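Local coordinates for galactose mutarotase-like protein (Clostridium acetobutylicum, PDB 3OS7), which probably binds carbohydrates and may act as an aldose 1-epimerase, interconverting the anomers of free sugars, at residues Arg54-Asp59 against Gln70-Pro75; Asn104-His109 against Asp214-Pro219; Phe147-Gln152 against Val170-Ser175; Val276-Ser281 against Val333-Ile338. All coordinates share one frame; numbering follows the deposited sequence.

Interaction 1. Residues Arg54-Asp59 against Gln70-Pro75; sequences RTPKKD and QVYGLP
The ring of Tyr72 is held between two residues of 54-59: the guanidinium of Arg54 lies on one face and the pyrrolidine of Pro56 on the opposite one. On the arginine side the stack is nearly parallel, with planes 10° apart and centres 4.5 Å apart, and Tyr72 CE1 stands over the guanidinium toward its rim. On the proline side CG of Pro56 sits over the face, 4.1 Å from the centroid of the Tyr72 ring, a CH-pi contact. The edge of the guanidinium is used as well, since Arg54 NH1 donates to Val71 O at 2.9 Å; the bond is straight (168°) and in the guanidinium plane, but NH1 comes to the Val71 oxygen from above the carbonyl plane. An extended chain, CG anti to the backbone N (chi1 -168°), carries the group there. Both segments are loops flanking helix 62-67 of the aldose 1-epimerase fold, whose Phe65 also touches Pro56 and Tyr72. Their backbones meet where Gly73 N donates to Arg54 O over 2.9 Å. At the outer end of the ring, one water bridges Tyr72 OH (2.7 Å) and Lys57 N (2.9 Å). Arg54 additionally makes a cation-pi contact with Tyr297.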
loop_
_atom_site.group_PDB
_atom_site.type_symbol
_atom_site.label_atom_id
_atom_site.label_comp_id
_atom_site.label_asym_id
_atom_site.label_seq_id
_atom_site.Cartn_x
_atom_site.Cartn_y
_atom_site.Cartn_z
ATOM N N ARG A 54 -10.017 -0.943 5.461
ATOM C CA ARG A 54 -10.931 0.148 5.762
ATOM C C ARG A 54 -11.697 0.524 4.502
ATOM O O ARG A 54 -11.095 0.885 3.506
ATOM C CB ARG A 54 -10.176 1.348 6.300
ATOM C CG ARG A 54 -11.138 2.383 6.881
ATOM C CD ARG A 54 -10.455 3.682 6.960
ATOM N NE ARG A 54 -11.199 4.652 7.741
ATOM C CZ ARG A 54 -11.136 5.963 7.564
ATOM N NH1 ARG A 54 -10.335 6.495 6.642
ATOM N NH2 ARG A 54 -11.842 6.752 8.365
ATOM N N THR A 55 -13.027 0.449 4.575
ATOM C CA THR A 55 -13.926 0.598 3.424
ATOM C C THR A 55 -14.772 1.872 3.591
ATOM O O THR A 55 -15.254 2.137 4.694
ATOM C CB THR A 55 -14.908 -0.605 3.338
ATOM O OG1 THR A 55 -14.196 -1.853 3.451
ATOM C CG2 THR A 55 -15.753 -0.590 2.036
ATOM N N PRO A 56 -14.993 2.632 2.500
ATOM C CA PRO A 56 -15.934 3.763 2.561
ATOM C C PRO A 56 -17.306 3.387 3.115
ATOM O O PRO A 56 -17.863 2.352 2.752
ATOM C CB PRO A 56 -16.082 4.173 1.087
ATOM C CG PRO A 56 -14.781 3.849 0.491
ATOM C CD PRO A 56 -14.350 2.546 1.174
ATOM N N LYS A 57 -17.838 4.228 3.986
ATOM C CA LYS A 57 -19.214 4.064 4.483
ATOM C C LYS A 57 -20.215 4.442 3.400
ATOM O O LYS A 57 -19.866 5.169 2.473
ATOM C CB LYS A 57 -19.438 4.955 5.698
ATOM C CG LYS A 57 -18.673 4.496 6.914
ATOM C CD LYS A 57 -18.623 5.576 7.984
ATOM C CE LYS A 57 -17.789 5.105 9.178
ATOM N NZ LYS A 57 -18.451 3.960 9.894
ATOM N N LYS A 58 -21.459 3.972 3.546
ATOM C CA LYS A 58 -22.516 4.183 2.538
ATOM C C LYS A 58 -22.758 5.675 2.239
ATOM O O LYS A 58 -23.054 6.037 1.114
ATOM C CB LYS A 58 -23.832 3.508 2.968
ATOM C CG LYS A 58 -24.442 4.050 4.272
ATOM N N ASP A 59 -22.566 6.524 3.238
ATOM C CA ASP A 59 -22.783 7.957 3.087
ATOM C C ASP A 59 -21.629 8.717 2.397
ATOM O O ASP A 59 -21.798 9.877 2.033
ATOM C CB ASP A 59 -23.096 8.591 4.455
ATOM C CG ASP A 59 -21.872 8.694 5.364
ATOM O OD1 ASP A 59 -21.200 7.671 5.623
ATOM O OD2 ASP A 59 -21.587 9.809 5.837
ATOM N N GLN A 70 -6.514 7.648 -0.388
ATOM C CA GLN A 70 -5.410 7.040 0.320
ATOM C C GLN A 70 -5.690 6.590 1.763
ATOM O O GLN A 70 -4.856 5.904 2.346
ATOM C CB GLN A 70 -4.189 7.957 0.323
ATOM C CG GLN A 70 -4.363 9.277 1.041
ATOM C CD GLN A 70 -4.798 10.348 0.113
ATOM O OE1 GLN A 70 -5.390 10.062 -0.915
ATOM N NE2 GLN A 70 -4.537 11.611 0.472
ATOM N N VAL A 71 -6.819 6.999 2.340
ATOM C CA VAL A 71 -7.227 6.555 3.678
ATOM C C VAL A 71 -8.208 5.374 3.680
ATOM O O VAL A 71 -8.760 5.041 4.714
ATOM C CB VAL A 71 -7.761 7.722 4.502
ATOM C CG1 VAL A 71 -6.661 8.721 4.663
ATOM C CG2 VAL A 71 -9.042 8.347 3.889
ATOM N N TYR A 72 -8.382 4.727 2.512
ATOM C CA TYR A 72 -9.149 3.510 2.378
ATOM C C TYR A 72 -8.418 2.439 1.549
ATOM O O TYR A 72 -7.682 2.725 0.599
ATOM C CB TYR A 72 -10.474 3.783 1.668
ATOM C CG TYR A 72 -11.372 4.709 2.458
ATOM C CD1 TYR A 72 -12.113 4.225 3.538
ATOM C CD2 TYR A 72 -11.473 6.055 2.127
ATOM C CE1 TYR A 72 -12.946 5.087 4.292
ATOM C CE2 TYR A 72 -12.302 6.907 2.846
ATOM C CZ TYR A 72 -13.023 6.426 3.926
ATOM O OH TYR A 72 -13.839 7.286 4.637
ATOM N N GLY A 73 -8.679 1.200 1.906
ATOM C CA GLY A 73 -8.285 0.047 1.071
ATOM C C GLY A 73 -6.786 -0.045 0.781
ATOM O O GLY A 73 -5.940 0.121 1.685
ATOM N N LEU A 74 -6.458 -0.306 -0.490
ATOM C CA LEU A 74 -5.074 -0.498 -0.939
ATOM C C LEU A 74 -4.727 0.549 -2.020
ATOM O O LEU A 74 -4.820 0.270 -3.226
ATOM C CB LEU A 74 -4.891 -1.920 -1.485
ATOM C CG LEU A 74 -5.097 -3.085 -0.511
ATOM C CD1 LEU A 74 -4.951 -4.418 -1.206
ATOM C CD2 LEU A 74 -4.076 -2.973 0.629
ATOM N N PRO A 75 -4.364 1.760 -1.600
ATOM C CA PRO A 75 -3.985 2.835 -2.527
ATOM C C PRO A 75 -2.553 2.689 -3.012
ATOM O O PRO A 75 -1.614 2.819 -2.235
ATOM C CB PRO A 75 -4.118 4.104 -1.676
ATOM C CG PRO A 75 -4.685 3.626 -0.339
ATOM C CD PRO A 75 -4.283 2.219 -0.205
HETATM O O HOH W 1 -16.376 6.534 4.918
#

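Interaction 2. Residues Asn104-His109 against Asp214-Pro219; sequences NNNYIH and DSRNLP
Asn104 O is gripped by two nitrogens of one guanidinium, Arg216 NE at 2.8 Å and Arg216 NH2 at 2.9 Å. This is a side-on grip in which the acceptor lies within 1° of the guanidinium plane, while NH2 approaches in the carbonyl plane and NE is tilted from it. Arg216 belongs to a type I beta turn, Asp214 to Asn217, combined with an Asx turn; Asn105 and Asn106, across from it, form a G1 beta bulge opposite Glu101, where the loop leads into edge strand 106-108. The turn is braced by Asp214 OD1, which accepts from Arg216 N and Leu218 N, each 3.0 Å from OD1, on opposite faces of the carboxylate. Reach comes from a bend in the arginine chain at chi3 (61°), which turns the guanidinium back toward the bulge. Leu218 CD1 lies over the centre of one guanidinium face. Salt bridges from NH2 to Asp84 and Asp85 would hold the positive charge, and Glu101 takes the side-chain amides of Asn104 and Asn106. A weaker bond is made by Arg216 NH2 to Asn105 O at 3.0 Å, and another weak one runs from Asn106 ND2 to Arg216 O at 3.3 Å.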
loop_
_atom_site.group_PDB
_atom_site.type_symbol
_atom_site.label_atom_id
_atom_site.label_comp_id
_atom_site.label_asym_id
_atom_site.label_seq_id
_atom_site.Cartn_x
_atom_site.Cartn_y
_atom_site.Cartn_z
ATOM N N ASN A 104 4.447 21.651 3.842
ATOM C CA ASN A 104 5.846 21.210 3.854
ATOM C C ASN A 104 6.597 21.367 2.492
ATOM O O ASN A 104 7.763 20.954 2.362
ATOM C CB ASN A 104 5.913 19.759 4.347
ATOM C CG ASN A 104 5.501 19.618 5.797
ATOM O OD1 ASN A 104 5.855 20.443 6.627
ATOM N ND2 ASN A 104 4.777 18.553 6.106
ATOM N N ASN A 105 5.923 21.975 1.513
ATOM C CA ASN A 105 6.423 22.203 0.151
ATOM C C ASN A 105 7.020 20.957 -0.499
ATOM O O ASN A 105 8.187 20.933 -0.857
ATOM C CB ASN A 105 7.419 23.374 0.130
ATOM C CG ASN A 105 7.533 24.006 -1.229
ATOM O OD1 ASN A 105 6.542 24.531 -1.773
ATOM N ND2 ASN A 105 8.727 23.963 -1.803
ATOM N N ASN A 106 6.198 19.918 -0.621
ATOM C CA ASN A 106 6.624 18.663 -1.224
ATOM C C ASN A 106 5.654 18.215 -2.298
ATOM O O ASN A 106 4.506 18.683 -2.348
ATOM C CB ASN A 106 6.698 17.592 -0.143
ATOM C CG ASN A 106 7.776 17.853 0.881
ATOM O OD1 ASN A 106 8.901 18.292 0.556
ATOM N ND2 ASN A 106 7.451 17.572 2.139
ATOM N N TYR A 107 6.105 17.300 -3.162
ATOM C CA TYR A 107 5.213 16.463 -3.937
ATOM C C TYR A 107 5.060 15.158 -3.184
ATOM O O TYR A 107 6.059 14.585 -2.726
ATOM C CB TYR A 107 5.720 16.215 -5.365
ATOM C CG TYR A 107 4.702 15.461 -6.186
ATOM C CD1 TYR A 107 3.589 16.100 -6.697
ATOM C CD2 TYR A 107 4.812 14.091 -6.392
ATOM C CE1 TYR A 107 2.634 15.430 -7.399
ATOM C CE2 TYR A 107 3.835 13.401 -7.099
ATOM C CZ TYR A 107 2.744 14.083 -7.593
ATOM O OH TYR A 107 1.773 13.426 -8.297
ATOM N N ILE A 108 3.829 14.639 -3.083
ATOM C CA ILE A 108 3.599 13.449 -2.238
ATOM C C ILE A 108 2.652 12.473 -2.938
ATOM O O ILE A 108 1.692 12.899 -3.590
ATOM C CB ILE A 108 3.043 13.848 -0.850
ATOM C CG1 ILE A 108 3.182 12.726 0.164
ATOM C CG2 ILE A 108 1.592 14.301 -0.959
ATOM C CD1 ILE A 108 2.724 13.087 1.637
ATOM N N HIS A 109 2.975 11.174 -2.841
ATOM C CA HIS A 109 2.089 10.038 -3.147
ATOM C C HIS A 109 1.749 9.717 -4.614
ATOM O O HIS A 109 1.400 8.575 -4.935
ATOM C CB HIS A 109 0.798 10.116 -2.334
ATOM C CG HIS A 109 0.997 9.950 -0.862
ATOM N ND1 HIS A 109 1.968 9.118 -0.323
ATOM C CD2 HIS A 109 0.310 10.466 0.187
ATOM C CE1 HIS A 109 1.893 9.181 1.002
ATOM N NE2 HIS A 109 0.899 9.995 1.333
ATOM N N ASP A 214 12.664 15.148 9.686
ATOM C CA ASP A 214 12.758 16.560 10.063
ATOM C C ASP A 214 11.365 17.193 10.114
ATOM O O ASP A 214 10.356 16.502 10.002
ATOM C CB ASP A 214 13.761 17.339 9.157
ATOM C CG ASP A 214 13.308 17.506 7.688
ATOM O OD1 ASP A 214 12.129 17.271 7.348
ATOM O OD2 ASP A 214 14.174 17.892 6.850
ATOM N N SER A 215 11.313 18.507 10.276
ATOM C CA SER A 215 10.025 19.171 10.483
ATOM C C SER A 215 9.190 19.245 9.191
ATOM O O SER A 215 8.002 19.528 9.265
ATOM C CB SER A 215 10.260 20.571 11.039
ATOM O OG SER A 215 10.922 21.345 10.069
ATOM N N ARG A 216 9.801 18.963 8.026
ATOM C CA ARG A 216 9.044 18.826 6.766
ATOM C C ARG A 216 8.715 17.373 6.423
ATOM O O ARG A 216 8.244 17.060 5.338
ATOM C CB ARG A 216 9.826 19.494 5.639
ATOM C CG ARG A 216 9.894 21.002 5.790
ATOM C CD ARG A 216 10.784 21.638 4.762
ATOM N NE ARG A 216 10.288 21.363 3.421
ATOM C CZ ARG A 216 11.039 21.233 2.332
ATOM N NH1 ARG A 216 12.364 21.338 2.380
ATOM N NH2 ARG A 216 10.450 20.996 1.169
ATOM N N ASN A 217 8.937 16.481 7.380
ATOM C CA ASN A 217 8.735 15.053 7.216
ATOM C C ASN A 217 9.639 14.361 6.197
ATOM O O ASN A 217 9.326 13.271 5.755
ATOM C CB ASN A 217 7.247 14.710 7.002
ATOM C CG ASN A 217 6.419 14.925 8.268
ATOM O OD1 ASN A 217 6.937 14.850 9.371
ATOM N ND2 ASN A 217 5.147 15.186 8.105
ATOM N N LEU A 218 10.781 14.977 5.905
ATOM C CA LEU A 218 11.829 14.413 5.047
ATOM C C LEU A 218 12.865 13.728 5.945
ATOM O O LEU A 218 13.158 14.218 7.033
ATOM C CB LEU A 218 12.496 15.516 4.227
ATOM C CG LEU A 218 11.530 16.312 3.345
ATOM C CD1 LEU A 218 12.181 17.629 2.843
ATOM C CD2 LEU A 218 11.061 15.456 2.225
ATOM N N PRO A 219 13.414 12.591 5.497
ATOM C CA PRO A 219 14.435 11.951 6.333
ATOM C C PRO A 219 15.654 12.794 6.496
ATOM O O PRO A 219 16.099 13.467 5.541
ATOM C CB PRO A 219 14.811 10.683 5.559
ATOM C CG PRO A 219 13.759 10.519 4.523
ATOM C CD PRO A 219 13.159 11.843 4.258
#

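Interaction 3. Residues Phe147-Gln152 against Val170-Ser175; sequences FSHEFQ and VVNLSS. With EDO (1,2-ethanediol), chain H.
The contact lies at the open end of the beta hairpin of strands 151-160 and 163-172, where the pairing gives way to loops. Gln152 and Val171 form an antiparallel hydrogen-bonded pair: Gln152 N lies 3.2 Å from Val171 O, and Val171 N lies 3.1 Å from Gln152 O. Phe151 and Asn172 are the adjoining non-hydrogen-bonded pair. Beyond them Leu173 N donates to Glu150 O at 2.9 Å, approaching from above the carbonyl plane, so the linkage continues past the regular strand. Side chains take over at the end. His149 ND1 points straight at Ser174 OG, 2.9 Å away with an angle of 167°, and the hydroxyl oxygen lies 1° out of the imidazole plane. The other ring nitrogen, NE2, is hydrogen-bonded to the Tyr95 hydroxyl, so the ring's rotation is fixed from two sides. Ser174 OG in turn donates to Asn172 OD1 at 2.8 Å, on a lone pair in the amide plane, while Ser174 N reaches the same oxygen from above that plane at 2.9 Å. CG of Asn172, anti to the backbone N (chi1 176°), directs the amide toward Ser174. Leu173 CD1 packs against Gln152 CB, and Gln152 OE1 accepts from a 1,2-ethanediol, probably from the crystallisation liquor. The bond from Ser174 N to Asn172 OD1 makes an Asx turn, which the serine hydroxyl reinforces, at the end of strand 163-172 of an antiparallel hairpin.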
loop_
_atom_site.group_PDB
_atom_site.type_symbol
_atom_site.label_atom_id
_atom_site.label_comp_id
_atom_site.label_asym_id
_atom_site.label_seq_id
_atom_site.Cartn_x
_atom_site.Cartn_y
_atom_site.Cartn_z
ATOM N N PHE A 147 6.458 14.381 -16.216
ATOM C CA PHE A 147 7.153 13.095 -16.102
ATOM C C PHE A 147 7.055 12.375 -17.446
ATOM O O PHE A 147 6.135 11.573 -17.693
ATOM C CB PHE A 147 6.522 12.291 -14.982
ATOM C CG PHE A 147 7.260 11.070 -14.629
ATOM C CD1 PHE A 147 8.424 11.146 -13.896
ATOM C CD2 PHE A 147 6.794 9.821 -15.023
ATOM C CE1 PHE A 147 9.119 9.983 -13.553
ATOM C CE2 PHE A 147 7.481 8.663 -14.660
ATOM C CZ PHE A 147 8.634 8.754 -13.944
ATOM N N SER A 148 7.972 12.704 -18.346
ATOM C CA SER A 148 7.811 12.297 -19.730
ATOM C C SER A 148 8.333 10.883 -20.005
ATOM O O SER A 148 9.256 10.683 -20.817
ATOM C CB SER A 148 8.460 13.317 -20.668
ATOM O OG SER A 148 7.890 14.597 -20.447
ATOM N N HIS A 149 7.699 9.912 -19.355
ATOM C CA HIS A 149 7.954 8.504 -19.596
ATOM C C HIS A 149 6.630 7.786 -19.694
ATOM O O HIS A 149 5.895 7.717 -18.697
ATOM C CB HIS A 149 8.736 7.855 -18.439
ATOM C CG HIS A 149 10.055 8.501 -18.150
ATOM N ND1 HIS A 149 11.207 8.180 -18.831
ATOM C CD2 HIS A 149 10.406 9.436 -17.240
ATOM C CE1 HIS A 149 12.210 8.902 -18.358
ATOM N NE2 HIS A 149 11.743 9.695 -17.408
ATOM N N GLU A 150 6.311 7.240 -20.866
ATOM C CA GLU A 150 5.179 6.328 -20.982
ATOM C C GLU A 150 5.415 5.091 -20.107
ATOM O O GLU A 150 6.536 4.618 -19.966
ATOM C CB GLU A 150 4.913 5.933 -22.441
ATOM C CG GLU A 150 4.438 7.132 -23.283
ATOM C CD GLU A 150 3.878 6.756 -24.650
ATOM O OE1 GLU A 150 4.556 6.037 -25.388
ATOM O OE2 GLU A 150 2.766 7.226 -25.008
ATOM N N PHE A 151 4.365 4.607 -19.476
ATOM C CA PHE A 151 4.468 3.399 -18.660
ATOM C C PHE A 151 3.119 2.708 -18.528
ATOM O O PHE A 151 2.085 3.298 -18.819
ATOM C CB PHE A 151 5.097 3.705 -17.273
ATOM C CG PHE A 151 4.254 4.581 -16.361
ATOM C CD1 PHE A 151 3.218 4.042 -15.628
ATOM C CD2 PHE A 151 4.539 5.944 -16.214
ATOM C CE1 PHE A 151 2.452 4.839 -14.785
ATOM C CE2 PHE A 151 3.802 6.740 -15.382
ATOM C CZ PHE A 151 2.736 6.162 -14.650
ATOM N N GLN A 152 3.142 1.443 -18.113
ATOM C CA GLN A 152 1.927 0.754 -17.733
ATOM C C GLN A 152 2.139 0.161 -16.352
ATOM O O GLN A 152 3.070 -0.603 -16.129
ATOM C CB GLN A 152 1.564 -0.377 -18.687
ATOM C CG GLN A 152 0.236 -1.063 -18.357
ATOM C CD GLN A 152 -0.052 -2.230 -19.279
ATOM O OE1 GLN A 152 0.569 -3.299 -19.166
ATOM N NE2 GLN A 152 -0.998 -2.037 -20.193
ATOM N N VAL A 170 5.211 -2.590 -12.890
ATOM C CA VAL A 170 5.238 -1.472 -13.782
ATOM C C VAL A 170 6.319 -1.739 -14.819
ATOM O O VAL A 170 7.329 -2.368 -14.505
ATOM C CB VAL A 170 5.470 -0.135 -13.051
ATOM C CG1 VAL A 170 6.692 -0.179 -12.200
ATOM C CG2 VAL A 170 5.535 0.982 -14.045
ATOM N N VAL A 171 6.066 -1.293 -16.049
ATOM C CA VAL A 171 7.007 -1.443 -17.156
ATOM C C VAL A 171 7.235 -0.046 -17.745
ATOM O O VAL A 171 6.301 0.712 -17.937
ATOM C CB VAL A 171 6.531 -2.461 -18.232
ATOM C CG1 VAL A 171 5.170 -2.129 -18.791
ATOM C CG2 VAL A 171 7.546 -2.528 -19.370
ATOM N N ASN A 172 8.499 0.289 -17.968
ATOM C CA ASN A 172 8.890 1.534 -18.584
ATOM C C ASN A 172 8.714 1.364 -20.089
ATOM O O ASN A 172 9.399 0.540 -20.685
ATOM C CB ASN A 172 10.345 1.827 -18.230
ATOM C CG ASN A 172 10.892 3.060 -18.914
ATOM O OD1 ASN A 172 10.158 3.870 -19.498
ATOM N ND2 ASN A 172 12.211 3.212 -18.846
ATOM N N LEU A 173 7.777 2.108 -20.673
ATOM C CA LEU A 173 7.498 2.051 -22.110
ATOM C C LEU A 173 8.162 3.212 -22.878
ATOM O O LEU A 173 7.880 3.431 -24.062
ATOM C CB LEU A 173 5.979 2.019 -22.343
ATOM C CG LEU A 173 5.252 0.783 -21.748
ATOM C CD1 LEU A 173 3.709 0.883 -21.846
ATOM C CD2 LEU A 173 5.784 -0.544 -22.368
ATOM N N SER A 174 9.024 3.959 -22.207
ATOM C CA SER A 174 9.682 5.128 -22.757
ATOM C C SER A 174 11.040 4.741 -23.312
ATOM O O SER A 174 11.504 3.623 -23.096
ATOM C CB SER A 174 9.857 6.240 -21.699
ATOM O OG SER A 174 11.014 6.100 -20.885
ATOM N N SER A 175 11.680 5.713 -23.965
ATOM C CA SER A 175 12.990 5.510 -24.562
ATOM C C SER A 175 14.146 5.900 -23.634
ATOM O O SER A 175 15.301 5.875 -24.042
ATOM C CB SER A 175 13.069 6.300 -25.862
ATOM O OG SER A 175 12.962 7.685 -25.612
HETATM C C1 EDO H . 4.239 -4.623 -16.092
HETATM O O1 EDO H . 3.900 -5.988 -15.862
HETATM C C2 EDO H . 2.967 -3.778 -16.158
HETATM O O2 EDO H . 2.107 -4.219 -17.229
HETATM O O HOH W 2 6.999 6.572 -25.218
#

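Interaction 4. Residues Val276-Ser281 against Val333-Ile338; sequences VYEMSS and VCKLYI
Strands 276-279 and 333-338 run antiparallel, their axes 4.6 Å apart at closest and their directions 167° from each other, with Val276-Tyr337 and Glu278-Lys335 as hydrogen-bonded pairs. Val276 N to Tyr337 O (2.8 Å) is almost straight. Past the strand end, the pairing is prolonged by Ser280: its N donates to Val333 O, while its OG accepts from Val333 N at 3.1 Å and also pairs with Glu282. The face of Val276, Glu278 and Tyr337 carries an interlocking set of side chains. Tyr337 CG sits between the backbone N and the carbonyl carbon (chi1 48°), which swings the ring across to the neighbouring strand and lays it against Val276; Val276 CB is 3.8 Å from the ring centroid and 19° off the normal. The same ring turns its hydroxyl to Glu278, OH donating to OE1 at 2.8 Å from above the carboxylate plane. On the other face, Leu336 CD2 presses on Tyr277 CD1 at 3.4 Å, Cys334 CB packs on Tyr277 CE1, and its SG makes an oblique sulfur-aromatic contact. The Tyr277 hydroxyl reaches Ser186, linking this pair to strand 178-189 of the beta-sandwich. One face is thus largely apolar and buried, whereas the other combines a CH-pi contact with a hydroxyl-carboxylate bond that would steady the charge of Glu278; the Lys335 ammonium lies nearby, NZ 5.3 Å from Glu278 OE1, too far for a salt bridge.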
loop_
_atom_site.group_PDB
_atom_site.type_symbol
_atom_site.label_atom_id
_atom_site.label_comp_id
_atom_site.label_asym_id
_atom_site.label_seq_id
_atom_site.Cartn_x
_atom_site.Cartn_y
_atom_site.Cartn_z
ATOM N N VAL A 276 -2.651 -10.807 8.714
ATOM C CA VAL A 276 -1.257 -10.823 8.265
ATOM C C VAL A 276 -1.103 -10.091 6.933
ATOM O O VAL A 276 -1.863 -10.338 5.982
ATOM C CB VAL A 276 -0.731 -12.271 8.102
ATOM C CG1 VAL A 276 0.737 -12.253 7.671
ATOM C CG2 VAL A 276 -0.904 -13.088 9.394
ATOM N N TYR A 277 -0.102 -9.223 6.866
ATOM C CA TYR A 277 0.242 -8.458 5.674
ATOM C C TYR A 277 1.698 -8.778 5.345
ATOM O O TYR A 277 2.629 -8.165 5.871
ATOM C CB TYR A 277 0.060 -6.965 5.962
ATOM C CG TYR A 277 0.180 -5.988 4.805
ATOM C CD1 TYR A 277 0.082 -6.380 3.477
ATOM C CD2 TYR A 277 0.350 -4.612 5.065
ATOM C CE1 TYR A 277 0.123 -5.432 2.453
ATOM C CE2 TYR A 277 0.419 -3.693 4.043
ATOM C CZ TYR A 277 0.316 -4.098 2.749
ATOM O OH TYR A 277 0.354 -3.155 1.724
ATOM N N GLU A 278 1.886 -9.775 4.493
ATOM C CA GLU A 278 3.213 -10.258 4.107
ATOM C C GLU A 278 3.695 -9.510 2.862
ATOM O O GLU A 278 2.962 -9.326 1.898
ATOM C CB GLU A 278 3.152 -11.768 3.863
ATOM C CG GLU A 278 4.477 -12.429 3.610
ATOM C CD GLU A 278 4.423 -13.975 3.668
ATOM O OE1 GLU A 278 3.338 -14.586 3.849
ATOM O OE2 GLU A 278 5.518 -14.567 3.549
HETATM N N MSE A 279 4.937 -9.080 2.901
HETATM C CA MSE A 279 5.512 -8.256 1.848
HETATM C C MSE A 279 6.759 -8.920 1.298
HETATM O O MSE A 279 7.591 -9.409 2.064
HETATM C CB MSE A 279 5.907 -6.898 2.415
HETATM C CG MSE A 279 4.834 -6.195 3.137
HETATM SE SE MSE A 279 5.493 -4.829 4.348
HETATM C CE MSE A 279 3.814 -4.602 5.209
ATOM N N SER A 280 6.910 -8.882 -0.018
ATOM C CA SER A 280 8.126 -9.413 -0.662
ATOM C C SER A 280 9.328 -8.507 -0.385
ATOM O O SER A 280 9.183 -7.339 0.037
ATOM C CB SER A 280 7.914 -9.590 -2.167
ATOM O OG SER A 280 7.856 -8.340 -2.844
ATOM N N SER A 281 10.517 -9.042 -0.650
ATOM C CA SER A 281 11.791 -8.360 -0.403
ATOM C C SER A 281 11.968 -7.078 -1.189
ATOM O O SER A 281 12.852 -6.268 -0.881
ATOM C CB SER A 281 12.968 -9.289 -0.758
ATOM O OG SER A 281 12.976 -10.433 0.051
ATOM N N VAL A 333 5.290 -8.391 -4.623
ATOM C CA VAL A 333 4.138 -9.153 -4.180
ATOM C C VAL A 333 3.854 -8.943 -2.697
ATOM O O VAL A 333 4.776 -9.009 -1.868
ATOM C CB VAL A 333 4.386 -10.646 -4.390
ATOM C CG1 VAL A 333 3.212 -11.475 -3.935
ATOM C CG2 VAL A 333 4.741 -10.924 -5.847
ATOM N N CYS A 334 2.581 -8.745 -2.359
ATOM C CA CYS A 334 2.119 -8.754 -0.963
ATOM C C CYS A 334 0.968 -9.723 -0.831
ATOM O O CYS A 334 0.312 -10.057 -1.841
ATOM C CB CYS A 334 1.667 -7.383 -0.513
ATOM S SG CYS A 334 2.980 -6.151 -0.458
ATOM N N LYS A 335 0.770 -10.235 0.376
ATOM C CA LYS A 335 -0.317 -11.140 0.666
ATOM C C LYS A 335 -1.048 -10.664 1.901
ATOM O O LYS A 335 -0.434 -10.191 2.838
ATOM C CB LYS A 335 0.212 -12.561 0.877
ATOM C CG LYS A 335 0.815 -13.164 -0.357
ATOM C CD LYS A 335 1.419 -14.533 -0.070
ATOM C CE LYS A 335 2.126 -15.084 -1.301
ATOM N NZ LYS A 335 2.706 -16.440 -1.055
ATOM N N LEU A 336 -2.368 -10.781 1.887
ATOM C CA LEU A 336 -3.178 -10.445 3.048
ATOM C C LEU A 336 -4.039 -11.676 3.364
ATOM O O LEU A 336 -4.717 -12.199 2.492
ATOM C CB LEU A 336 -4.087 -9.265 2.718
ATOM C CG LEU A 336 -3.469 -7.892 2.735
ATOM C CD1 LEU A 336 -4.487 -6.869 2.154
ATOM C CD2 LEU A 336 -3.091 -7.506 4.160
ATOM N N TYR A 337 -4.015 -12.109 4.615
ATOM C CA TYR A 337 -4.780 -13.278 5.048
ATOM C C TYR A 337 -5.058 -13.222 6.533
ATOM O O TYR A 337 -4.472 -12.417 7.265
ATOM C CB TYR A 337 -4.055 -14.595 4.706
ATOM C CG TYR A 337 -2.583 -14.697 5.068
ATOM C CD1 TYR A 337 -1.615 -14.195 4.217
ATOM C CD2 TYR A 337 -2.157 -15.376 6.229
ATOM C CE1 TYR A 337 -0.262 -14.302 4.524
ATOM C CE2 TYR A 337 -0.822 -15.502 6.527
ATOM C CZ TYR A 337 0.130 -14.952 5.677
ATOM O OH TYR A 337 1.486 -15.052 5.925
ATOM N N ILE A 338 -5.938 -14.101 6.973
ATOM C CA ILE A 338 -6.350 -14.190 8.370
ATOM C C ILE A 338 -5.915 -15.551 8.891
ATOM O O ILE A 338 -6.006 -16.566 8.177
ATOM C CB ILE A 338 -7.903 -14.091 8.484
ATOM C CG1 ILE A 338 -8.415 -12.826 7.803
ATOM C CG2 ILE A 338 -8.362 -14.158 9.965
ATOM C CD1 ILE A 338 -9.912 -12.880 7.400
#

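In the fold
From the N terminus, interaction 1 comes first, closing a short loop around helix 62-67 between strands 50-51 and 76-77. Interaction 2 then spans the longest excursion, bringing 104-109 to the turn at 214-219; interaction 3, within that span, closes the hairpin of strands 151-160 and 163-172. Interaction 4 follows all of these, closing a loop of 51 residues by pairing strand 273-279 with the C-terminal strand 329-340. None of the four cross. Interactions 1 and 4 touch directly, Leu74 CD1 packing on Leu336 CD1 at 4.2 Å, and interactions 3 and 4 are joined because strands 163-172 and 329-340 are neighbours. Interactions 2 and 4 lie on opposite sides of the chain's centre, their centres about 27 Å apart.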